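PDB 4V1T: LYND from Lyngbya aestuarii, which is a YcaO-family cyclodehydratase that binds ADP and magnesium and probably converts cysteine residues of precursor peptides into thiazoline heterocycles. Local coordinates for residues N532-T537 against L727-V732; L511-Y516 against L716-T721. All coordinates share one frame; numbering follows the deposited sequence.

Contact 1 of 2, residues N532-T537 against L727-V732. With ADP (adenosine-5'-diphosphate), chain L.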
ATOM      1  N   ASN B 532     -11.747  26.715   4.852  1.00 50.19           N
ATOM      2  CA  ASN B 532     -10.450  26.081   4.768  1.00 38.42           C
ATOM      3  C   ASN B 532     -10.513  24.912   3.802  1.00 41.69           C
ATOM      4  O   ASN B 532     -11.443  24.106   3.852  1.00 41.04           O
ATOM      5  CB  ASN B 532      -9.982  25.575   6.129  1.00 43.29           C
ATOM      6  CG  ASN B 532      -9.749  26.692   7.121  1.00 47.39           C
ATOM      7  OD1 ASN B 532     -10.576  27.607   7.262  1.00 49.70           O
ATOM      8  ND2 ASN B 532      -8.625  26.626   7.821  1.00 49.39           N
ATOM      9  N   ALA B 533      -9.526  24.828   2.918  1.00 38.87           N
ATOM     10  CA  ALA B 533      -9.471  23.729   1.967  1.00 38.86           C
ATOM     11  C   ALA B 533      -8.054  23.497   1.457  1.00 51.70           C
ATOM     12  O   ALA B 533      -7.202  24.394   1.492  1.00 53.39           O
ATOM     13  CB  ALA B 533     -10.417  23.998   0.803  1.00 42.69           C
ATOM     14  N   ALA B 534      -7.821  22.273   0.991  1.00 45.39           N
ATOM     15  CA  ALA B 534      -6.556  21.902   0.381  1.00 42.44           C
ATOM     16  C   ALA B 534      -6.767  21.533  -1.077  1.00 50.45           C
ATOM     17  O   ALA B 534      -7.895  21.275  -1.493  1.00 48.03           O
ATOM     18  CB  ALA B 534      -5.921  20.748   1.131  1.00 47.63           C
ATOM     19  N   GLY B 535      -5.681  21.503  -1.844  1.00 46.08           N
ATOM     20  CA  GLY B 535      -5.763  21.151  -3.252  1.00 41.48           C
ATOM     21  C   GLY B 535      -4.393  20.989  -3.857  1.00 43.39           C
ATOM     22  O   GLY B 535      -3.398  21.416  -3.280  1.00 47.96           O
ATOM     23  N   ASN B 536      -4.348  20.383  -5.037  1.00 51.17           N
ATOM     24  CA  ASN B 536      -3.098  20.183  -5.739  1.00 45.22           C
ATOM     25  C   ASN B 536      -2.534  21.497  -6.256  1.00 47.94           C
ATOM     26  O   ASN B 536      -1.340  21.603  -6.527  1.00 51.96           O
ATOM     27  CB  ASN B 536      -3.292  19.188  -6.883  1.00 50.10           C
ATOM     28  CG  ASN B 536      -3.702  17.814  -6.385  1.00 50.72           C
ATOM     29  OD1 ASN B 536      -2.859  16.996  -6.022  1.00 58.06           O
ATOM     30  ND2 ASN B 536      -5.006  17.556  -6.361  1.00 49.16           N
ATOM     31  N   THR B 537      -3.409  22.491  -6.393  1.00 44.63           N
ATOM     32  CA  THR B 537      -3.011  23.835  -6.773  1.00 49.46           C
ATOM     33  C   THR B 537      -3.733  24.834  -5.875  1.00 49.45           C
ATOM     34  O   THR B 537      -4.692  24.480  -5.201  1.00 52.81           O
ATOM     35  CB  THR B 537      -3.359  24.141  -8.236  1.00 57.82           C
ATOM     36  OG1 THR B 537      -4.769  24.360  -8.351  1.00 52.78           O
ATOM     37  CG2 THR B 537      -2.953  22.994  -9.158  1.00 61.78           C
ATOM     38  N   LEU B 727       1.565  20.424  -0.451  1.00 44.02           N
ATOM     39  CA  LEU B 727       0.138  20.499  -0.754  1.00 50.36           C
ATOM     40  C   LEU B 727      -0.416  21.868  -0.402  1.00 44.75           C
ATOM     41  O   LEU B 727      -0.236  22.356   0.714  1.00 48.34           O
ATOM     42  CB  LEU B 727      -0.632  19.424   0.018  1.00 54.28           C
ATOM     43  CG  LEU B 727      -2.120  19.298  -0.305  1.00 47.54           C
ATOM     44  CD1 LEU B 727      -2.325  18.743  -1.715  1.00 47.60           C
ATOM     45  CD2 LEU B 727      -2.819  18.428   0.727  1.00 47.89           C
ATOM     46  N   ASN B 728      -1.093  22.489  -1.358  1.00 52.36           N
ATOM     47  CA  ASN B 728      -1.645  23.816  -1.148  1.00 49.30           C
ATOM     48  C   ASN B 728      -2.808  23.790  -0.180  1.00 51.57           C
ATOM     49  O   ASN B 728      -3.697  22.956  -0.294  1.00 48.00           O
ATOM     50  CB  ASN B 728      -2.087  24.426  -2.473  1.00 48.52           C
ATOM     51  CG  ASN B 728      -0.923  24.665  -3.417  1.00 54.50           C
ATOM     52  OD1 ASN B 728      -0.812  24.023  -4.454  1.00 60.92           O
ATOM     53  ND2 ASN B 728      -0.054  25.599  -3.058  1.00 53.03           N
ATOM     54  N   VAL B 729      -2.784  24.704   0.783  1.00 42.98           N
ATOM     55  CA  VAL B 729      -3.875  24.875   1.725  1.00 51.17           C
ATOM     56  C   VAL B 729      -4.205  26.355   1.848  1.00 46.60           C
ATOM     57  O   VAL B 729      -3.306  27.188   2.002  1.00 40.06           O
ATOM     58  CB  VAL B 729      -3.528  24.303   3.111  1.00 47.07           C
ATOM     59  CG1 VAL B 729      -4.712  24.455   4.070  1.00 37.69           C
ATOM     60  CG2 VAL B 729      -3.133  22.841   2.995  1.00 48.94           C
ATOM     61  N   VAL B 730      -5.498  26.675   1.793  1.00 44.70           N
ATOM     62  CA  VAL B 730      -5.955  28.061   1.931  1.00 48.32           C
ATOM     63  C   VAL B 730      -7.137  28.173   2.874  1.00 46.72           C
ATOM     64  O   VAL B 730      -7.801  27.184   3.178  1.00 46.99           O
ATOM     65  CB  VAL B 730      -6.395  28.657   0.590  1.00 41.81           C
ATOM     66  CG1 VAL B 730      -5.243  28.673  -0.407  1.00 46.36           C
ATOM     67  CG2 VAL B 730      -7.575  27.875   0.035  1.00 42.92           C
ATOM     68  N   LYS B 731      -7.394  29.391   3.329  1.00 39.33           N
ATOM     69  CA  LYS B 731      -8.665  29.713   3.952  1.00 44.50           C
ATOM     70  C   LYS B 731      -9.296  30.821   3.137  1.00 41.80           C
ATOM     71  O   LYS B 731      -8.714  31.892   2.992  1.00 43.05           O
ATOM     72  CB  LYS B 731      -8.499  30.139   5.413  1.00 47.20           C
ATOM     73  CG  LYS B 731      -9.805  30.575   6.075  1.00 45.60           C
ATOM     74  CD  LYS B 731      -9.645  30.810   7.571  1.00 37.12           C
ATOM     75  CE  LYS B 731     -10.995  31.010   8.262  1.00 43.27           C
ATOM     76  NZ  LYS B 731     -11.745  29.726   8.413  1.00 46.38           N
ATOM     77  N   VAL B 732     -10.471  30.536   2.579  1.00 50.84           N
ATOM     78  CA  VAL B 732     -11.247  31.524   1.852  1.00 43.84           C
ATOM     79  C   VAL B 732     -12.274  32.155   2.787  1.00 47.00           C
ATOM     80  O   VAL B 732     -12.991  31.443   3.488  1.00 45.14           O
ATOM     81  CB  VAL B 732     -11.972  30.895   0.663  1.00 46.19           C
ATOM     82  CG1 VAL B 732     -12.641  31.965  -0.170  1.00 50.95           C
ATOM     83  CG2 VAL B 732     -10.992  30.080  -0.181  1.00 38.92           C
TER
HETATM   84  PB  ADP L 780     -15.094  18.316   3.370  1.00 58.72           P
HETATM   85  O1B ADP L 780     -14.743  19.776   3.498  1.00 59.74           O
HETATM   86  O2B ADP L 780     -16.568  18.050   3.281  1.00 60.08           O
HETATM   87  O3B ADP L 780     -14.367  17.460   4.362  1.00 56.13           O
HETATM   88  PA  ADP L 780     -13.844  16.567   1.411  1.00 49.41           P
HETATM   89  O1A ADP L 780     -14.278  16.290  -0.005  1.00 47.12           O
HETATM   90  O2A ADP L 780     -14.016  15.482   2.459  1.00 46.02           O
HETATM   91  O3A ADP L 780     -14.523  17.954   1.898  1.00 66.08           O
HETATM   92  O5' ADP L 780     -12.300  16.979   1.369  1.00 46.03           O
HETATM   93  C5' ADP L 780     -11.536  17.082   2.554  1.00 49.02           C
HETATM   94  C4' ADP L 780     -10.313  17.932   2.250  1.00 56.01           C
HETATM   95  O4' ADP L 780      -9.430  17.233   1.375  1.00 56.65           O
HETATM   96  C3' ADP L 780     -10.686  19.216   1.532  1.00 60.76           C
HETATM   97  O3' ADP L 780      -9.825  20.248   1.996  1.00 48.55           O
HETATM   98  C2' ADP L 780     -10.410  18.962   0.069  1.00 56.10           C
HETATM   99  O2' ADP L 780      -9.953  20.132  -0.615  1.00 51.45           O
HETATM  100  C1' ADP L 780      -9.313  17.917   0.125  1.00 53.72           C
HETATM  101  N9  ADP L 780      -9.417  16.973  -1.012  1.00 65.55           N
HETATM  102  C8  ADP L 780     -10.424  16.105  -1.251  1.00 62.77           C
HETATM  103  N7  ADP L 780     -10.176  15.388  -2.374  1.00 59.19           N
HETATM  104  C5  ADP L 780      -8.996  15.796  -2.861  1.00 65.24           C
HETATM  105  C6  ADP L 780      -8.153  15.452  -4.023  1.00 60.03           C
HETATM  106  N6  ADP L 780      -8.571  14.496  -4.884  1.00 61.21           N
HETATM  107  N1  ADP L 780      -6.987  16.114  -4.184  1.00 56.86           N
HETATM  108  C2  ADP L 780      -6.583  17.063  -3.320  1.00 63.78           C
HETATM  109  N3  ADP L 780      -7.304  17.426  -2.238  1.00 60.29           N
HETATM  110  C4  ADP L 780      -8.496  16.844  -1.963  1.00 66.21           C
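Asn532 to Gly535 pairs antiparallel with Asn728 to Lys731, the two short strand axes 4.7 Å apart at closest approach and 158° between their directions. Ala533 and Val730 form a hydrogen-bonded pair, each N giving to the other's O. Gly535 N donates to Asn728 O at 2.9 Å, while the return bond from Asn728 N is weak. Asn532 and Lys731 form a non-hydrogen-bonded pair, joined instead through their side chains. Lys731 NZ reaches Asn532 OD1 at 2.7 Å, in the carbonyl plane. The extended lysine chain passes across the amide oxygen, and a turn at its last torsion (chi4 75°) brings the ammonium back onto it. NZ also salt-bridges Asp528 and bonds Asn530 O. An alanine in place of Lys731 would probably leave Asp528 without this counter-charge and the Asn532 amide freer to turn. On the same face, the methyl of Ala534 meets Leu727 CD2 at 3.9 Å and Val729 CG2 at 4.0 Å. Leu727 CD1 lies against Gly535 O. The backbone of Ala534 faces ADP: Ala534 N donates to ADP O3' at 3.0 Å, and ADP O2' donates to Ala534 O at 2.5 Å. Asn536 ND2 makes only a weak bond to adenine N1; its stronger partner is Glu540. Strand 532-535 thus gives its backbone to the ribose, and strand 728-732 pairs with it within the ADP site of the YcaO domain.

Contact 2 of 2, residues L511-Y516 against L716-T721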
ATOM      1  N   LEU B 511      -8.307  35.089  13.451  1.00 39.72           N
ATOM      2  CA  LEU B 511      -9.319  34.509  12.567  1.00 44.90           C
ATOM      3  C   LEU B 511      -8.721  33.647  11.451  1.00 46.88           C
ATOM      4  O   LEU B 511      -9.399  32.779  10.908  1.00 53.70           O
ATOM      5  CB  LEU B 511     -10.167  35.613  11.933  1.00 42.18           C
ATOM      6  CG  LEU B 511     -11.380  36.107  12.728  1.00 50.70           C
ATOM      7  CD1 LEU B 511     -12.061  37.214  11.956  1.00 54.01           C
ATOM      8  CD2 LEU B 511     -12.369  34.982  12.999  1.00 61.74           C
ATOM      9  N   CYS B 512      -7.459  33.898  11.124  1.00 46.93           N
ATOM     10  CA  CYS B 512      -6.824  33.311   9.947  1.00 45.89           C
ATOM     11  C   CYS B 512      -6.167  31.956  10.206  1.00 41.50           C
ATOM     12  O   CYS B 512      -5.932  31.206   9.271  1.00 45.22           O
ATOM     13  CB  CYS B 512      -5.778  34.283   9.398  1.00 50.57           C
ATOM     14  SG  CYS B 512      -6.463  35.864   8.847  1.00 48.33           S
ATOM     15  N   TYR B 513      -5.866  31.653  11.462  1.00 43.04           N
ATOM     16  CA  TYR B 513      -5.184  30.413  11.815  1.00 43.39           C
ATOM     17  C   TYR B 513      -5.759  29.800  13.081  1.00 51.16           C
ATOM     18  O   TYR B 513      -6.324  30.503  13.921  1.00 50.73           O
ATOM     19  CB  TYR B 513      -3.695  30.674  12.000  1.00 46.62           C
ATOM     20  CG  TYR B 513      -3.055  31.332  10.803  1.00 55.67           C
ATOM     21  CD1 TYR B 513      -2.656  30.577   9.699  1.00 54.95           C
ATOM     22  CD2 TYR B 513      -2.861  32.712  10.765  1.00 46.12           C
ATOM     23  CE1 TYR B 513      -2.074  31.174   8.598  1.00 50.44           C
ATOM     24  CE2 TYR B 513      -2.276  33.317   9.671  1.00 46.62           C
ATOM     25  CZ  TYR B 513      -1.889  32.544   8.591  1.00 48.83           C
ATOM     26  OH  TYR B 513      -1.314  33.133   7.499  1.00 44.94           O
ATOM     27  N   TYR B 514      -5.610  28.486  13.206  1.00 38.28           N
ATOM     28  CA  TYR B 514      -6.045  27.771  14.402  1.00 38.41           C
ATOM     29  C   TYR B 514      -5.143  28.083  15.586  1.00 40.50           C
ATOM     30  O   TYR B 514      -3.927  28.248  15.433  1.00 40.36           O
ATOM     31  CB  TYR B 514      -6.040  26.248  14.178  1.00 43.32           C
ATOM     32  CG  TYR B 514      -6.981  25.751  13.108  1.00 43.89           C
ATOM     33  CD1 TYR B 514      -8.303  26.154  13.079  1.00 44.98           C
ATOM     34  CD2 TYR B 514      -6.542  24.869  12.121  1.00 46.95           C
ATOM     35  CE1 TYR B 514      -9.165  25.699  12.105  1.00 45.14           C
ATOM     36  CE2 TYR B 514      -7.396  24.415  11.141  1.00 53.26           C
ATOM     37  CZ  TYR B 514      -8.707  24.827  11.141  1.00 50.77           C
ATOM     38  OH  TYR B 514      -9.562  24.362  10.171  1.00 58.24           O
ATOM     39  N   HIS B 515      -5.747  28.119  16.770  1.00 41.52           N
ATOM     40  CA  HIS B 515      -5.020  28.199  18.023  1.00 45.65           C
ATOM     41  C   HIS B 515      -4.045  29.367  18.074  1.00 44.96           C
ATOM     42  O   HIS B 515      -2.921  29.212  18.524  1.00 44.60           O
ATOM     43  CB  HIS B 515      -4.279  26.882  18.301  1.00 50.16           C
ATOM     44  CG  HIS B 515      -5.177  25.687  18.339  1.00 58.05           C
ATOM     45  ND1 HIS B 515      -5.300  24.815  17.281  1.00 70.15           N
ATOM     46  CD2 HIS B 515      -6.018  25.235  19.299  1.00 69.13           C
ATOM     47  CE1 HIS B 515      -6.167  23.868  17.590  1.00 69.66           C
ATOM     48  NE2 HIS B 515      -6.619  24.101  18.808  1.00 70.53           N
ATOM     49  N   TYR B 516      -4.484  30.536  17.612  1.00 55.41           N
ATOM     50  CA  TYR B 516      -3.717  31.761  17.805  1.00 46.18           C
ATOM     51  C   TYR B 516      -3.930  32.207  19.236  1.00 38.14           C
ATOM     52  O   TYR B 516      -5.062  32.383  19.645  1.00 39.90           O
ATOM     53  CB  TYR B 516      -4.169  32.852  16.842  1.00 47.13           C
ATOM     54  CG  TYR B 516      -3.474  34.169  17.066  1.00 50.36           C
ATOM     55  CD1 TYR B 516      -2.231  34.430  16.496  1.00 52.09           C
ATOM     56  CD2 TYR B 516      -4.049  35.151  17.858  1.00 49.96           C
ATOM     57  CE1 TYR B 516      -1.585  35.631  16.709  1.00 58.78           C
ATOM     58  CE2 TYR B 516      -3.409  36.356  18.072  1.00 41.87           C
ATOM     59  CZ  TYR B 516      -2.178  36.586  17.493  1.00 49.51           C
ATOM     60  OH  TYR B 516      -1.527  37.768  17.695  1.00 46.81           O
ATOM     61  N   LEU B 716     -11.912  36.972   0.085  1.00 51.20           N
ATOM     62  CA  LEU B 716     -10.504  37.050   0.450  1.00 51.78           C
ATOM     63  C   LEU B 716      -9.871  35.666   0.481  1.00 55.29           C
ATOM     64  O   LEU B 716     -10.571  34.662   0.569  1.00 52.13           O
ATOM     65  CB  LEU B 716     -10.341  37.703   1.828  1.00 55.23           C
ATOM     66  CG  LEU B 716     -10.764  39.166   1.971  1.00 57.30           C
ATOM     67  CD1 LEU B 716     -10.675  39.605   3.428  1.00 52.34           C
ATOM     68  CD2 LEU B 716      -9.937  40.081   1.080  1.00 68.19           C
ATOM     69  N   VAL B 717      -8.541  35.627   0.418  1.00 43.01           N
ATOM     70  CA  VAL B 717      -7.799  34.379   0.524  1.00 50.42           C
ATOM     71  C   VAL B 717      -6.549  34.552   1.374  1.00 49.14           C
ATOM     72  O   VAL B 717      -5.795  35.513   1.184  1.00 43.63           O
ATOM     73  CB  VAL B 717      -7.356  33.861  -0.855  1.00 51.04           C
ATOM     74  CG1 VAL B 717      -6.763  32.471  -0.719  1.00 41.85           C
ATOM     75  CG2 VAL B 717      -8.523  33.846  -1.827  1.00 66.02           C
ATOM     76  N   ILE B 718      -6.326  33.613   2.293  1.00 47.83           N
ATOM     77  CA  ILE B 718      -5.050  33.514   2.988  1.00 52.20           C
ATOM     78  C   ILE B 718      -4.393  32.173   2.665  1.00 44.61           C
ATOM     79  O   ILE B 718      -4.926  31.104   2.961  1.00 42.53           O
ATOM     80  CB  ILE B 718      -5.194  33.723   4.517  1.00 67.21           C
ATOM     81  CG1 ILE B 718      -3.856  33.484   5.230  1.00 67.46           C
ATOM     82  CG2 ILE B 718      -6.292  32.859   5.102  1.00 62.29           C
ATOM     83  CD1 ILE B 718      -2.748  34.445   4.814  1.00 60.45           C
ATOM     84  N   ASP B 719      -3.233  32.242   2.032  1.00 49.74           N
ATOM     85  CA  ASP B 719      -2.492  31.053   1.683  1.00 50.44           C
ATOM     86  C   ASP B 719      -1.792  30.494   2.921  1.00 58.90           C
ATOM     87  O   ASP B 719      -0.881  31.111   3.460  1.00 64.72           O
ATOM     88  CB  ASP B 719      -1.481  31.357   0.570  1.00 49.29           C
ATOM     89  CG  ASP B 719      -0.721  30.109   0.113  1.00 56.82           C
ATOM     90  OD1 ASP B 719      -1.222  28.981   0.340  1.00 55.02           O
ATOM     91  OD2 ASP B 719       0.379  30.256  -0.468  1.00 59.78           O
ATOM     92  N   GLN B 720      -2.233  29.321   3.358  1.00 50.88           N
ATOM     93  CA  GLN B 720      -1.656  28.652   4.513  1.00 48.89           C
ATOM     94  C   GLN B 720      -0.651  27.572   4.108  1.00 52.48           C
ATOM     95  O   GLN B 720      -0.198  26.797   4.947  1.00 56.36           O
ATOM     96  CB  GLN B 720      -2.770  28.014   5.349  1.00 50.35           C
ATOM     97  CG  GLN B 720      -3.800  28.995   5.883  1.00 49.48           C
ATOM     98  CD  GLN B 720      -4.907  28.304   6.650  1.00 50.83           C
ATOM     99  OE1 GLN B 720      -5.323  27.194   6.304  1.00 47.85           O
ATOM    100  NE2 GLN B 720      -5.400  28.960   7.700  1.00 41.37           N
ATOM    101  N   THR B 721      -0.312  27.516   2.824  1.00 46.49           N
ATOM    102  CA  THR B 721       0.587  26.480   2.312  1.00 41.32           C
ATOM    103  C   THR B 721       1.940  26.524   3.015  1.00 41.08           C
ATOM    104  O   THR B 721       2.612  27.563   3.047  1.00 43.19           O
ATOM    105  CB  THR B 721       0.805  26.646   0.803  1.00 47.25           C
ATOM    106  OG1 THR B 721      -0.459  26.601   0.125  1.00 41.92           O
ATOM    107  CG2 THR B 721       1.711  25.547   0.260  1.00 44.19           C
TER
HETATM  108  O   HOH W   1       0.166  31.794   5.602  1.00 50.02           O
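Ile718 is the first residue of 716-721 to touch 511-516. Its side chain lies roughly perpendicular to that of Tyr513. Ile718 CD1 lies 3.3 Å from Tyr513 OH, and Ile718 CG1 packs 4.0 Å from Tyr513 CZ. With CG1 anti to the backbone N (chi1 175°), that branch extends to the phenol end of the tyrosine. Asp719 takes part through its backbone. A water donates to Asp719 O at 2.5 Å and is hydrogen-bonded to Tyr513 OH at 2.8 Å, so the phenol is tied to the strand end by a bridge. Asp719 OD1 also accepts from Thr721 N, closing an Asx turn, and from Thr721 OG1 on its syn lone pair. Two bonds thus hold this carboxylate oxygen as the chain leaves the strand. Gln720 reaches back across the contact. Its straight chain runs antiparallel to the tyrosine side chain, with amide and ring planes 25° apart. Gln720 CG is 3.9 Å from Tyr513 CE1. Gln720 NE2 makes a weak bond, 2.8 Å long, to Cys512 O, with an N-H...O angle of 125°. Strand 716-719 lies between strands 491-498 and 728-733. Tyr513 and Ile718 both rest on Thr494 of the former, and Cys512, in the weakly bonded helix 509-512, touches Leu507 of strand 503-508.

How the contacts relate
From the N terminus, 511-516 comes first, beginning within helix 509-512. Segment 532-537 comes soon after. The chain then runs through a long region of helices, strands and loops before returning as 716-721 and 727-732. Contact 2 closes a loop of 199 residues and contact 1 one of 189. Their segments alternate, so the two loops cross. The returning segments are neighbouring strands of one antiparallel sheet: Val729 O probably accepts from Gln720 N, and Lys731 O from Ile718 N. Contact 1 adds strand 532-535 and ADP on one side of this pair. Contact 2 brings Cys512 and Tyr513 against strand 716-719 and the residues after it. All four segments belong to the YcaO domain.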